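Local atomic coordinates of putative diflavin flavoprotein A 5 (Nostoc sp. PCC 7120, PDB entry 4FEK), a protein that probably passes electrons from NADH to oxygen, reducing it to water, and is represented here by its N-terminal domain of the metallo-beta-lactamase fold. Residues G116-A121 and D125-L130; L80-L85 and L138-G143; S45-G50 and Q73-K78; T16-L21 and V165-L170; Y227-G230 and L234-T237. One frame throughout, in Å; residues are numbered along the deposited sequence.

Contact 1: residues G116-A121 and D125-L130; sequences GDLRAA and DNLNIL
Asn126 comes first to Arg119: its OD1 lies 4.1 Å from Arg119 NH1, approaching obliquely and too far for a hydrogen bond. The next residue does more. Leu127 turns its carbonyl to the guanidinium and accepts a hydrogen bond from NH1 of Arg119, with 2.9 Å between NH1 and Leu127 O. The bond is somewhat bent, 148° at the hydrogen, with the oxygen close to the edge of the guanidinium but tilted out of its plane. The side chain of the same residue points at helix 112-121, where Leu127 CD2 rests 3.6 Å from the carbonyl O of Leu118 and also meets Leu118 CB. Leu100 of helix 93-102 is a further neighbour of Leu127.

Ile129, in strand 129-132, sends CG1 and CD1 toward the helix. With CG1 anti to the carbonyl carbon (chi1 -54°), its CD1 touches two helix residues, 3.5 Å from Arg119 CG and 3.9 Å from Leu118 CB. The arginine chain, extended from CG to NE, then carries the guanidinium across this methyl, and CD1 faces the centre of the flat group, 3.7 Å from its plane.

Here the last turns of helix 112-121 are bound to the returning strand of a beta-alpha-beta unit begun by strand 107-111. Arg119 therefore does two jobs: its CG methylene and one guanidinium face pack on Ile129, while its charged edge satisfies a loop carbonyl, which limits how freely the guanidinium can turn.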
# COMPACT_ATOMS: atom_id res chain seq x y z
N GLY A 116 -8.41 -13.47 9.97
CA GLY A 116 -8.22 -14.10 11.27
C GLY A 116 -7.36 -13.27 12.21
O GLY A 116 -7.72 -13.09 13.37
N ASP A 117 -6.25 -12.75 11.69
CA ASP A 117 -5.35 -11.86 12.43
C ASP A 117 -6.05 -10.61 12.95
O ASP A 117 -5.81 -10.18 14.08
CB ASP A 117 -4.20 -11.40 11.53
CG ASP A 117 -3.26 -12.52 11.15
OD1 ASP A 117 -3.12 -13.47 11.95
OD2 ASP A 117 -2.65 -12.44 10.06
N LEU A 118 -6.89 -10.01 12.11
CA LEU A 118 -7.64 -8.83 12.51
C LEU A 118 -8.56 -9.13 13.68
O LEU A 118 -8.56 -8.41 14.68
CB LEU A 118 -8.49 -8.33 11.34
CG LEU A 118 -7.88 -7.20 10.54
CD1 LEU A 118 -8.82 -6.79 9.42
CD2 LEU A 118 -7.56 -6.03 11.47
N ARG A 119 -9.36 -10.19 13.54
CA ARG A 119 -10.36 -10.52 14.56
C ARG A 119 -9.68 -10.85 15.88
O ARG A 119 -10.21 -10.54 16.95
CB ARG A 119 -11.26 -11.68 14.11
CG ARG A 119 -12.20 -11.32 12.96
CD ARG A 119 -13.32 -12.36 12.78
NE ARG A 119 -14.10 -12.11 11.56
CZ ARG A 119 -15.07 -11.20 11.46
NH1 ARG A 119 -15.39 -10.44 12.50
NH2 ARG A 119 -15.72 -11.05 10.30
N ALA A 120 -8.50 -11.45 15.81
CA ALA A 120 -7.74 -11.76 17.02
C ALA A 120 -7.17 -10.51 17.69
O ALA A 120 -7.02 -10.47 18.91
CB ALA A 120 -6.64 -12.77 16.72
N ALA A 121 -6.84 -9.49 16.89
CA ALA A 121 -6.32 -8.24 17.44
C ALA A 121 -7.40 -7.42 18.13
O ALA A 121 -7.09 -6.53 18.93
CB ALA A 121 -5.64 -7.41 16.35
N ASP A 125 -14.37 -7.18 20.31
CA ASP A 125 -14.98 -6.23 19.39
C ASP A 125 -15.60 -7.10 18.31
O ASP A 125 -15.09 -8.18 18.03
CB ASP A 125 -13.90 -5.36 18.75
CG ASP A 125 -13.89 -3.94 19.28
OD1 ASP A 125 -14.97 -3.32 19.35
OD2 ASP A 125 -12.79 -3.46 19.63
N ASN A 126 -16.70 -6.65 17.70
CA ASN A 126 -17.22 -7.42 16.58
C ASN A 126 -16.94 -6.73 15.25
O ASN A 126 -17.73 -5.91 14.79
CB ASN A 126 -18.71 -7.76 16.71
CG ASN A 126 -19.06 -9.08 16.03
OD1 ASN A 126 -18.46 -9.45 15.02
ND2 ASN A 126 -20.01 -9.82 16.60
N LEU A 127 -15.82 -7.09 14.65
CA LEU A 127 -15.32 -6.40 13.46
C LEU A 127 -16.17 -6.71 12.24
O LEU A 127 -16.65 -7.84 12.07
CB LEU A 127 -13.87 -6.79 13.20
CG LEU A 127 -12.75 -5.79 13.50
CD1 LEU A 127 -13.01 -4.98 14.76
CD2 LEU A 127 -11.40 -6.51 13.57
N ASN A 128 -16.37 -5.70 11.41
CA ASN A 128 -16.92 -5.91 10.08
C ASN A 128 -15.74 -6.14 9.12
O ASN A 128 -14.91 -5.26 8.93
CB ASN A 128 -17.70 -4.68 9.65
CG ASN A 128 -18.75 -4.27 10.68
OD1 ASN A 128 -19.39 -5.13 11.28
ND2 ASN A 128 -18.91 -2.97 10.89
N ILE A 129 -15.65 -7.34 8.55
CA ILE A 129 -14.56 -7.65 7.62
C ILE A 129 -15.09 -8.21 6.30
O ILE A 129 -15.95 -9.10 6.28
CB ILE A 129 -13.56 -8.65 8.24
CG1 ILE A 129 -13.05 -8.12 9.57
CG2 ILE A 129 -12.39 -8.91 7.29
CD1 ILE A 129 -12.18 -9.08 10.27
N LEU A 130 -14.57 -7.68 5.20
CA LEU A 130 -14.91 -8.16 3.87
C LEU A 130 -13.68 -8.81 3.23
O LEU A 130 -12.83 -8.13 2.65
CB LEU A 130 -15.41 -7.00 3.03
CG LEU A 130 -15.88 -7.27 1.61
CD1 LEU A 130 -16.75 -8.52 1.55
CD2 LEU A 130 -16.63 -6.05 1.11

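Contact 2: residues L80-L85 and L138-G143; sequences LDYVIL and LDLGKG
Tyr82 is the residue of strand 80-84 that carries this contact, its ring lying against the two leucines of 138-140. CG is anti to the carbonyl carbon (chi1 -56°), which directs the ring out from the strand toward Leu138. CD2 of that leucine stands over the middle of one face, 3.9 Å from the centroid of the Tyr82 ring and 13° off its normal, a clear CH-pi contact. The other branch serves the far end of the ring: Leu138 CD1 is 3.6 Å from Tyr82 CZ and equally close to the phenol oxygen. Leu140 arrives obliquely instead, with its CD1 4.0 Å from Tyr82 CD2.

The hydroxyl goes on to a water, at a long 3.2 Å from Tyr82 OH, and this water donates to the carbonyl O of Asp139, 2.9 Å away. A polar bridge thus closes one end of an otherwise apolar contact. Asp139 also shapes its own turn, since its OD1 accepts from Gly141 N at 2.7 Å, an Asx turn.

Two residues beyond Tyr82, Ile84 points its side chain the same way and packs on Leu146 of strand 145-150, the neighbour of 138-139. Strand 80-84 is an interior strand of the seven-stranded sheet and 138-139 is an edge strand of the five-stranded one. Two sheets packed face to face through apolar side chains are the core of the alpha-beta/beta-alpha sandwich of the metallo-beta-lactamase fold.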
# COMPACT_ATOMS: atom_id res chain seq x y z
N LEU A 80 -16.91 7.39 6.14
CA LEU A 80 -15.95 6.39 5.73
C LEU A 80 -16.62 5.02 5.70
O LEU A 80 -17.30 4.63 6.65
CB LEU A 80 -14.77 6.42 6.71
CG LEU A 80 -13.64 5.41 6.54
CD1 LEU A 80 -13.14 5.39 5.09
CD2 LEU A 80 -12.52 5.78 7.52
N ASP A 81 -16.43 4.28 4.60
CA ASP A 81 -17.09 2.98 4.43
C ASP A 81 -16.12 1.80 4.56
O ASP A 81 -16.42 0.79 5.23
CB ASP A 81 -17.76 2.92 3.05
CG ASP A 81 -18.84 3.99 2.86
OD1 ASP A 81 -19.96 3.77 3.34
OD2 ASP A 81 -18.55 5.04 2.24
N TYR A 82 -14.97 1.94 3.92
CA TYR A 82 -14.03 0.83 3.81
C TYR A 82 -12.61 1.27 4.14
O TYR A 82 -12.18 2.39 3.83
CB TYR A 82 -14.05 0.22 2.39
CG TYR A 82 -15.41 -0.26 1.96
CD1 TYR A 82 -15.98 -1.40 2.51
CD2 TYR A 82 -16.13 0.42 1.00
CE1 TYR A 82 -17.24 -1.84 2.10
CE2 TYR A 82 -17.38 0.00 0.59
CZ TYR A 82 -17.92 -1.13 1.14
OH TYR A 82 -19.17 -1.53 0.73
N VAL A 83 -11.90 0.35 4.79
CA VAL A 83 -10.46 0.46 5.02
C VAL A 83 -9.86 -0.79 4.33
O VAL A 83 -10.11 -1.92 4.76
CB VAL A 83 -10.12 0.45 6.53
CG1 VAL A 83 -8.62 0.47 6.74
CG2 VAL A 83 -10.77 1.68 7.23
N ILE A 84 -9.11 -0.57 3.25
CA ILE A 84 -8.52 -1.69 2.50
C ILE A 84 -7.05 -1.90 2.90
O ILE A 84 -6.27 -0.94 2.96
CB ILE A 84 -8.64 -1.46 1.00
CG1 ILE A 84 -10.13 -1.38 0.62
CG2 ILE A 84 -7.88 -2.56 0.21
CD1 ILE A 84 -10.40 -0.71 -0.70
N LEU A 85 -6.70 -3.15 3.17
CA LEU A 85 -5.36 -3.50 3.65
C LEU A 85 -4.56 -4.22 2.58
O LEU A 85 -5.00 -5.27 2.07
CB LEU A 85 -5.47 -4.41 4.86
CG LEU A 85 -6.29 -3.88 6.03
CD1 LEU A 85 -6.11 -4.81 7.21
CD2 LEU A 85 -5.82 -2.48 6.36
N LEU A 138 -15.56 -4.58 -5.68
CA LEU A 138 -16.19 -3.65 -4.77
C LEU A 138 -16.47 -2.35 -5.50
O LEU A 138 -15.55 -1.64 -5.92
CB LEU A 138 -15.27 -3.39 -3.57
CG LEU A 138 -15.77 -2.40 -2.51
CD1 LEU A 138 -17.01 -2.91 -1.81
CD2 LEU A 138 -14.66 -2.10 -1.52
N ASP A 139 -17.75 -2.04 -5.66
CA ASP A 139 -18.13 -0.82 -6.37
C ASP A 139 -18.28 0.35 -5.39
O ASP A 139 -19.14 0.34 -4.51
CB ASP A 139 -19.42 -1.04 -7.16
CG ASP A 139 -19.81 0.17 -8.01
OD1 ASP A 139 -19.00 1.10 -8.17
OD2 ASP A 139 -20.94 0.16 -8.55
N LEU A 140 -17.43 1.35 -5.56
CA LEU A 140 -17.50 2.58 -4.77
C LEU A 140 -18.48 3.59 -5.39
O LEU A 140 -18.77 4.64 -4.80
CB LEU A 140 -16.11 3.21 -4.67
CG LEU A 140 -15.24 2.92 -3.44
CD1 LEU A 140 -15.56 1.60 -2.83
CD2 LEU A 140 -13.74 3.06 -3.75
N GLY A 141 -18.94 3.28 -6.61
CA GLY A 141 -19.81 4.18 -7.35
C GLY A 141 -19.01 5.11 -8.24
O GLY A 141 -17.78 5.17 -8.15
N LYS A 142 -19.73 5.85 -9.09
CA LYS A 142 -19.12 6.81 -10.02
C LYS A 142 -18.06 6.20 -10.95
O LYS A 142 -17.20 6.91 -11.49
CB LYS A 142 -18.57 8.03 -9.26
CG LYS A 142 -19.67 8.81 -8.54
CD LYS A 142 -19.11 9.81 -7.53
CE LYS A 142 -20.24 10.54 -6.79
NZ LYS A 142 -19.74 11.72 -6.00
N GLY A 143 -18.12 4.88 -11.10
CA GLY A 143 -17.21 4.17 -11.97
C GLY A 143 -16.07 3.50 -11.22
O GLY A 143 -15.35 2.69 -11.80
O HOH W 1 -20.31 -0.96 -2.24

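Contact 3: residues S45-G50 and Q73-K78; sequences SYVIEG and QTVNLK
Val47 and Val75 meet tip to tip where strand 41-49 of the large sheet faces the chain leaving helix 61-74, a helix-on-sheet layer of the metallo-beta-lactamase fold. The close part of the contact is small and apolar. Val47 CG1 stands 3.6 Å from Val75 CG1, both residues being buried. Each valine presents one methyl: in Val47 CG1 is anti to the backbone N (chi1 -175°), which aims that branch out at the helix end. Leu21 of the neighbouring strand 18-25 and Thr53 of strand 53-56 pack against Val47 as well, so its methyls sit among side chains of the strands on either side of its own.

Toward the end of the strand the contact becomes looser and more polar. Glu49, only partly buried, holds its chain extended beyond CG and brings one carboxylate oxygen, OE2, to the same Val75 methyl that Val47 touches. No hydrogen bond crosses between the two segments, and the carboxylate stays 4.0 Å from the carbonyl of Thr74, measured from Glu49 OE2 to Thr74 O. Thr74 points toward the strand without touching it closely, its hydroxyl bonded to Ala70 O within the helix.

Just after Val75, the exposed Asn76 forms an Asx turn, its OD1 accepting from Lys78 N at 3.0 Å. On the strand side Glu49 OE2 rests against Val75 CG1, 3.7 Å away.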
# COMPACT_ATOMS: atom_id res chain seq x y z
N SER A 45 -0.83 6.48 2.07
CA SER A 45 -2.18 5.97 2.22
C SER A 45 -3.01 6.71 1.18
O SER A 45 -2.63 7.79 0.71
CB SER A 45 -2.69 6.28 3.65
OG SER A 45 -3.95 5.69 3.87
N TYR A 46 -4.14 6.14 0.80
CA TYR A 46 -4.92 6.72 -0.30
C TYR A 46 -6.39 6.81 0.09
O TYR A 46 -6.86 6.05 0.94
CB TYR A 46 -4.76 5.86 -1.56
CG TYR A 46 -3.33 5.78 -2.02
CD1 TYR A 46 -2.83 6.70 -2.92
CD2 TYR A 46 -2.46 4.82 -1.49
CE1 TYR A 46 -1.48 6.66 -3.34
CE2 TYR A 46 -1.12 4.78 -1.89
CZ TYR A 46 -0.64 5.68 -2.81
OH TYR A 46 0.69 5.61 -3.19
N VAL A 47 -7.11 7.74 -0.55
CA VAL A 47 -8.55 7.92 -0.32
C VAL A 47 -9.23 7.98 -1.68
O VAL A 47 -8.82 8.76 -2.53
CB VAL A 47 -8.85 9.25 0.42
CG1 VAL A 47 -10.34 9.33 0.74
CG2 VAL A 47 -8.01 9.36 1.69
N ILE A 48 -10.21 7.10 -1.90
CA ILE A 48 -11.03 7.18 -3.11
C ILE A 48 -12.46 7.54 -2.70
O ILE A 48 -13.08 6.83 -1.89
CB ILE A 48 -11.06 5.84 -3.88
CG1 ILE A 48 -9.65 5.38 -4.25
CG2 ILE A 48 -11.93 5.98 -5.14
CD1 ILE A 48 -9.59 3.86 -4.58
N GLU A 49 -12.99 8.62 -3.27
CA GLU A 49 -14.32 9.06 -2.89
C GLU A 49 -15.30 8.89 -4.03
O GLU A 49 -15.38 9.75 -4.91
CB GLU A 49 -14.31 10.54 -2.49
CG GLU A 49 -13.62 10.85 -1.19
CD GLU A 49 -13.66 12.33 -0.86
OE1 GLU A 49 -14.24 13.11 -1.65
OE2 GLU A 49 -13.10 12.72 0.19
N GLY A 50 -16.05 7.80 -4.04
CA GLY A 50 -17.09 7.65 -5.03
C GLY A 50 -18.39 7.98 -4.32
O GLY A 50 -18.44 8.88 -3.48
N GLN A 73 -8.81 16.16 8.22
CA GLN A 73 -8.90 17.37 7.43
C GLN A 73 -9.31 17.11 5.99
O GLN A 73 -9.76 18.01 5.31
CB GLN A 73 -7.58 18.16 7.49
CG GLN A 73 -7.24 18.62 8.91
CD GLN A 73 -5.86 19.25 9.03
OE1 GLN A 73 -5.11 19.32 8.06
NE2 GLN A 73 -5.52 19.70 10.24
N THR A 74 -9.20 15.85 5.55
CA THR A 74 -9.49 15.51 4.16
C THR A 74 -10.87 14.90 3.96
O THR A 74 -11.53 15.13 2.95
CB THR A 74 -8.45 14.50 3.63
OG1 THR A 74 -7.13 14.94 3.97
CG2 THR A 74 -8.58 14.33 2.13
N VAL A 75 -11.28 14.06 4.88
CA VAL A 75 -12.55 13.35 4.73
C VAL A 75 -13.33 13.38 6.04
O VAL A 75 -12.76 13.50 7.13
CB VAL A 75 -12.34 11.88 4.29
CG1 VAL A 75 -11.25 11.77 3.24
CG2 VAL A 75 -11.97 11.03 5.45
N ASN A 76 -14.65 13.25 5.93
CA ASN A 76 -15.52 13.17 7.09
C ASN A 76 -15.52 11.72 7.52
O ASN A 76 -16.02 10.86 6.80
CB ASN A 76 -16.94 13.61 6.69
CG ASN A 76 -17.93 13.56 7.85
OD1 ASN A 76 -17.65 13.00 8.91
ND2 ASN A 76 -19.11 14.14 7.63
N LEU A 77 -14.96 11.45 8.70
CA LEU A 77 -14.79 10.07 9.13
C LEU A 77 -16.12 9.35 9.33
O LEU A 77 -16.18 8.12 9.32
CB LEU A 77 -13.92 9.97 10.39
CG LEU A 77 -12.48 10.49 10.22
CD1 LEU A 77 -11.58 9.95 11.31
CD2 LEU A 77 -11.92 10.14 8.87
N LYS A 78 -17.20 10.10 9.48
CA LYS A 78 -18.50 9.46 9.60
C LYS A 78 -19.01 8.96 8.24
O LYS A 78 -19.95 8.19 8.17
CB LYS A 78 -19.52 10.39 10.28
CG LYS A 78 -19.28 10.52 11.78
CD LYS A 78 -19.11 9.14 12.42
CE LYS A 78 -20.43 8.36 12.41
NZ LYS A 78 -20.26 6.93 12.79

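Contact 4: residues T16-L21 and V165-L170; sequences TNTKVL and VQTQIL
Thr167, Thr16 and Thr18 have the most surface buried in this contact, and the methyl of Thr167 touches both of the others. Thr167 CG2 is 3.6 Å from the carbonyl O of Thr16 and 3.9 Å from Thr18 OG1. That same carbonyl already has a partner in its own segment: Thr18 OG1 donates to Thr16 O across 3.0 Å, coming from above the carbonyl plane, a bond within the turn ahead of strand 18-25.

The two hydroxyls do not meet directly. A single water stands between them, donating to Thr18 OG1 at 2.9 Å and lying the same distance, 2.9 Å, from Thr167 OG1. Thr167 reaches this water because its OG1 is placed between backbone N and carbonyl carbon (chi1 65°), which also leaves CG2 beside the N and facing Thr16. A weak bond from Ile169 N to Thr167 OG1 adds a link within the turn.

Strand 18-25 belongs to the seven-stranded sheet and strand 169-173 to the five-stranded one, so these threonines join the two halves of the beta sandwich where turns lead into both strands. His144 lies alongside, touching Thr167 and accepting a hydrogen bond from Asn17 ND2 at its NE2.

Further in, the water gives way to apolar contact. Thr18 CG2, anti to the backbone N, points between the sheets at Ile169, whose CD1 is 4.3 Å away; Ala15 of strand 8-15 packs on that isoleucine too.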
# COMPACT_ATOMS: atom_id res chain seq x y z
N THR A 16 -9.04 11.21 -10.51
CA THR A 16 -10.45 11.49 -10.27
C THR A 16 -10.90 10.87 -8.96
O THR A 16 -10.79 9.67 -8.78
CB THR A 16 -11.33 10.98 -11.42
OG1 THR A 16 -10.90 11.57 -12.65
CG2 THR A 16 -12.80 11.33 -11.17
N ASN A 17 -11.35 11.72 -8.04
CA ASN A 17 -11.82 11.28 -6.73
C ASN A 17 -10.76 10.58 -5.89
O ASN A 17 -11.08 9.89 -4.92
CB ASN A 17 -13.02 10.35 -6.86
CG ASN A 17 -14.24 11.05 -7.46
OD1 ASN A 17 -14.57 12.20 -7.09
ND2 ASN A 17 -14.92 10.37 -8.36
N THR A 18 -9.50 10.80 -6.23
CA THR A 18 -8.42 10.10 -5.53
C THR A 18 -7.34 11.04 -5.02
O THR A 18 -6.82 11.89 -5.77
CB THR A 18 -7.76 9.05 -6.46
OG1 THR A 18 -8.78 8.28 -7.10
CG2 THR A 18 -6.81 8.10 -5.66
N LYS A 19 -6.99 10.87 -3.74
CA LYS A 19 -5.90 11.60 -3.11
C LYS A 19 -4.92 10.65 -2.43
O LYS A 19 -5.32 9.57 -1.97
CB LYS A 19 -6.43 12.53 -2.03
CG LYS A 19 -7.39 13.60 -2.55
CD LYS A 19 -7.83 14.54 -1.42
CE LYS A 19 -8.62 15.73 -1.99
NZ LYS A 19 -9.42 16.41 -0.92
N VAL A 20 -3.66 11.08 -2.35
CA VAL A 20 -2.65 10.38 -1.55
C VAL A 20 -2.39 11.21 -0.31
O VAL A 20 -2.46 12.45 -0.37
CB VAL A 20 -1.32 10.10 -2.34
CG1 VAL A 20 -0.65 11.40 -2.83
CG2 VAL A 20 -0.31 9.30 -1.47
N LEU A 21 -2.18 10.53 0.82
CA LEU A 21 -1.59 11.12 2.01
C LEU A 21 -0.24 10.45 2.21
O LEU A 21 -0.20 9.25 2.48
CB LEU A 21 -2.47 10.86 3.24
CG LEU A 21 -3.75 11.70 3.37
CD1 LEU A 21 -4.81 11.21 2.39
CD2 LEU A 21 -4.28 11.68 4.81
N VAL A 165 -10.68 0.48 -11.62
CA VAL A 165 -10.88 0.47 -13.08
C VAL A 165 -11.10 1.89 -13.63
O VAL A 165 -10.69 2.18 -14.75
CB VAL A 165 -12.03 -0.47 -13.49
CG1 VAL A 165 -11.74 -1.90 -13.03
CG2 VAL A 165 -13.34 -0.00 -12.93
N GLN A 166 -11.68 2.78 -12.83
CA GLN A 166 -11.96 4.14 -13.29
C GLN A 166 -10.69 4.95 -13.57
O GLN A 166 -10.58 5.65 -14.57
CB GLN A 166 -12.83 4.89 -12.28
CG GLN A 166 -13.09 6.33 -12.67
CD GLN A 166 -13.89 6.44 -13.95
OE1 GLN A 166 -14.85 5.69 -14.16
NE2 GLN A 166 -13.49 7.36 -14.83
N THR A 167 -9.72 4.85 -12.67
CA THR A 167 -8.53 5.67 -12.76
C THR A 167 -7.32 4.88 -13.29
O THR A 167 -6.27 5.45 -13.58
CB THR A 167 -8.17 6.23 -11.37
OG1 THR A 167 -7.82 5.13 -10.51
CG2 THR A 167 -9.37 6.98 -10.76
N GLN A 168 -7.48 3.56 -13.40
CA GLN A 168 -6.38 2.66 -13.81
C GLN A 168 -5.16 2.76 -12.89
O GLN A 168 -4.00 2.62 -13.32
CB GLN A 168 -6.00 2.85 -15.28
CG GLN A 168 -7.22 2.75 -16.18
CD GLN A 168 -6.90 2.68 -17.65
OE1 GLN A 168 -6.04 3.41 -18.15
NE2 GLN A 168 -7.60 1.82 -18.36
N ILE A 169 -5.43 2.99 -11.61
CA ILE A 169 -4.38 3.02 -10.61
C ILE A 169 -4.34 1.64 -9.94
O ILE A 169 -5.36 1.07 -9.58
CB ILE A 169 -4.62 4.10 -9.54
CG1 ILE A 169 -4.48 5.52 -10.14
CG2 ILE A 169 -3.65 3.95 -8.40
CD1 ILE A 169 -4.80 6.64 -9.11
N LEU A 170 -3.14 1.10 -9.80
CA LEU A 170 -2.95 -0.14 -9.06
C LEU A 170 -2.29 0.18 -7.73
O LEU A 170 -1.20 0.77 -7.69
CB LEU A 170 -2.08 -1.09 -9.89
CG LEU A 170 -1.82 -2.43 -9.23
CD1 LEU A 170 -3.13 -3.18 -9.13
CD2 LEU A 170 -0.79 -3.23 -10.06
O HOH W 2 -8.39 5.47 -7.72

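Contact 5: residues Y227-G230 and L234-T237; sequences YAVG and LVRT
Val235 pairs with Tyr227 as a single antiparallel bridge of the hydrogen-bonded kind. Tyr227 N donates to Val235 O at 2.9 Å, and Val235 N returns a bond of 3.0 Å to Tyr227 O. Together they hold the chain to the strand after the three-residue connection has brought it back.

The side chain of Val235 can be followed outward. Its CB is the first atom to touch, 3.9 Å from CB of Tyr227 and nearly as close to the tyrosine's carbonyl oxygen. From there CG2, anti to the carbonyl carbon, goes on to Val229, where it lies 4.0 Å from Val229 CG1, the two side chains crossing at about a right angle. CG1, anti to the backbone N (chi1 -176°), comes instead to the tyrosine, 4.3 Å from Tyr227 CD2. Leu234, one residue back, adds its CA, 3.9 Å from Tyr227 O and also near Val229 CG2.

The tyrosine ring leads off to other elements: it stacks on Phe176, and its hydroxyl is hydrogen-bonded to Thr243 OG1 of helix 239-258. Ala228, the centre of an inverse gamma turn, bonds through its backbone to Leu170 and Thr172 of strand 169-173. Strand 226-229, the edge of the five-stranded sheet, is thus flanked by strand 169-173 on one side and the 234-237 loop on the other, just ahead of helix 239-258.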
# COMPACT_ATOMS: atom_id res chain seq x y z
N TYR A 227 1.44 3.12 -10.39
CA TYR A 227 1.59 2.26 -9.21
C TYR A 227 1.52 3.16 -7.98
O TYR A 227 2.48 3.89 -7.67
CB TYR A 227 2.94 1.50 -9.17
CG TYR A 227 3.13 0.42 -10.21
CD1 TYR A 227 2.04 -0.25 -10.77
CD2 TYR A 227 4.40 0.03 -10.61
CE1 TYR A 227 2.22 -1.25 -11.70
CE2 TYR A 227 4.59 -0.98 -11.56
CZ TYR A 227 3.50 -1.62 -12.09
OH TYR A 227 3.68 -2.62 -13.03
N ALA A 228 0.39 3.09 -7.28
CA ALA A 228 0.22 3.78 -6.01
C ALA A 228 0.85 2.93 -4.92
O ALA A 228 0.16 2.16 -4.24
CB ALA A 228 -1.25 4.02 -5.73
N VAL A 229 2.16 3.07 -4.77
CA VAL A 229 2.96 2.24 -3.88
C VAL A 229 2.85 2.65 -2.41
O VAL A 229 2.42 3.75 -2.11
CB VAL A 229 4.43 2.32 -4.28
CG1 VAL A 229 4.60 1.93 -5.77
CG2 VAL A 229 4.98 3.76 -4.02
N GLY A 230 3.27 1.76 -1.51
CA GLY A 230 3.23 2.00 -0.09
C GLY A 230 4.35 2.90 0.42
O GLY A 230 4.18 3.56 1.44
N LEU A 234 5.24 7.92 -5.95
CA LEU A 234 4.28 7.16 -6.72
C LEU A 234 4.88 6.91 -8.10
O LEU A 234 5.50 7.80 -8.68
CB LEU A 234 2.94 7.92 -6.80
CG LEU A 234 2.04 7.91 -5.55
CD1 LEU A 234 2.75 8.22 -4.26
CD2 LEU A 234 0.87 8.87 -5.71
N VAL A 235 4.74 5.69 -8.60
CA VAL A 235 5.43 5.32 -9.82
C VAL A 235 4.54 5.53 -11.03
O VAL A 235 3.61 4.78 -11.27
CB VAL A 235 5.96 3.89 -9.77
CG1 VAL A 235 6.77 3.59 -11.04
CG2 VAL A 235 6.84 3.71 -8.52
N ARG A 236 4.86 6.58 -11.78
CA ARG A 236 4.06 7.00 -12.91
C ARG A 236 4.83 6.76 -14.20
O ARG A 236 4.65 5.74 -14.86
CB ARG A 236 3.69 8.48 -12.75
CG ARG A 236 2.74 9.03 -13.80
CD ARG A 236 2.09 10.31 -13.29
NE ARG A 236 3.08 11.38 -13.13
CZ ARG A 236 2.78 12.60 -12.69
NH1 ARG A 236 1.54 12.89 -12.34
NH2 ARG A 236 3.73 13.52 -12.59
N THR A 237 5.72 7.69 -14.54
CA THR A 237 6.44 7.60 -15.80
C THR A 237 7.42 6.44 -15.81
O THR A 237 7.67 5.86 -16.86
CB THR A 237 7.13 8.94 -16.15
OG1 THR A 237 6.15 9.98 -16.15
CG2 THR A 237 7.77 8.87 -17.54

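How the contacts relate
Contacts 1, 2, 3 and 4 all reach the seven-stranded sheet, and contacts 2, 4 and 5 the five-stranded one, so contacts 2 and 4 span the two layers of the sandwich. Contact 4 closes the longest loop: contact 3, then contact 2 with contact 1 nested inside it, all lie between its segments, and contact 5 follows. Contacts 2, 3 and 4 cluster, with centres 10 to 12 Å apart, and strands 18-25 and 41-49 tie contacts 3 and 4 side by side. Contacts 1 and 5 have centres about 29 Å apart, on opposite sides of the chain's centre. Segments far apart in sequence are thereby brought together across both layers of one domain.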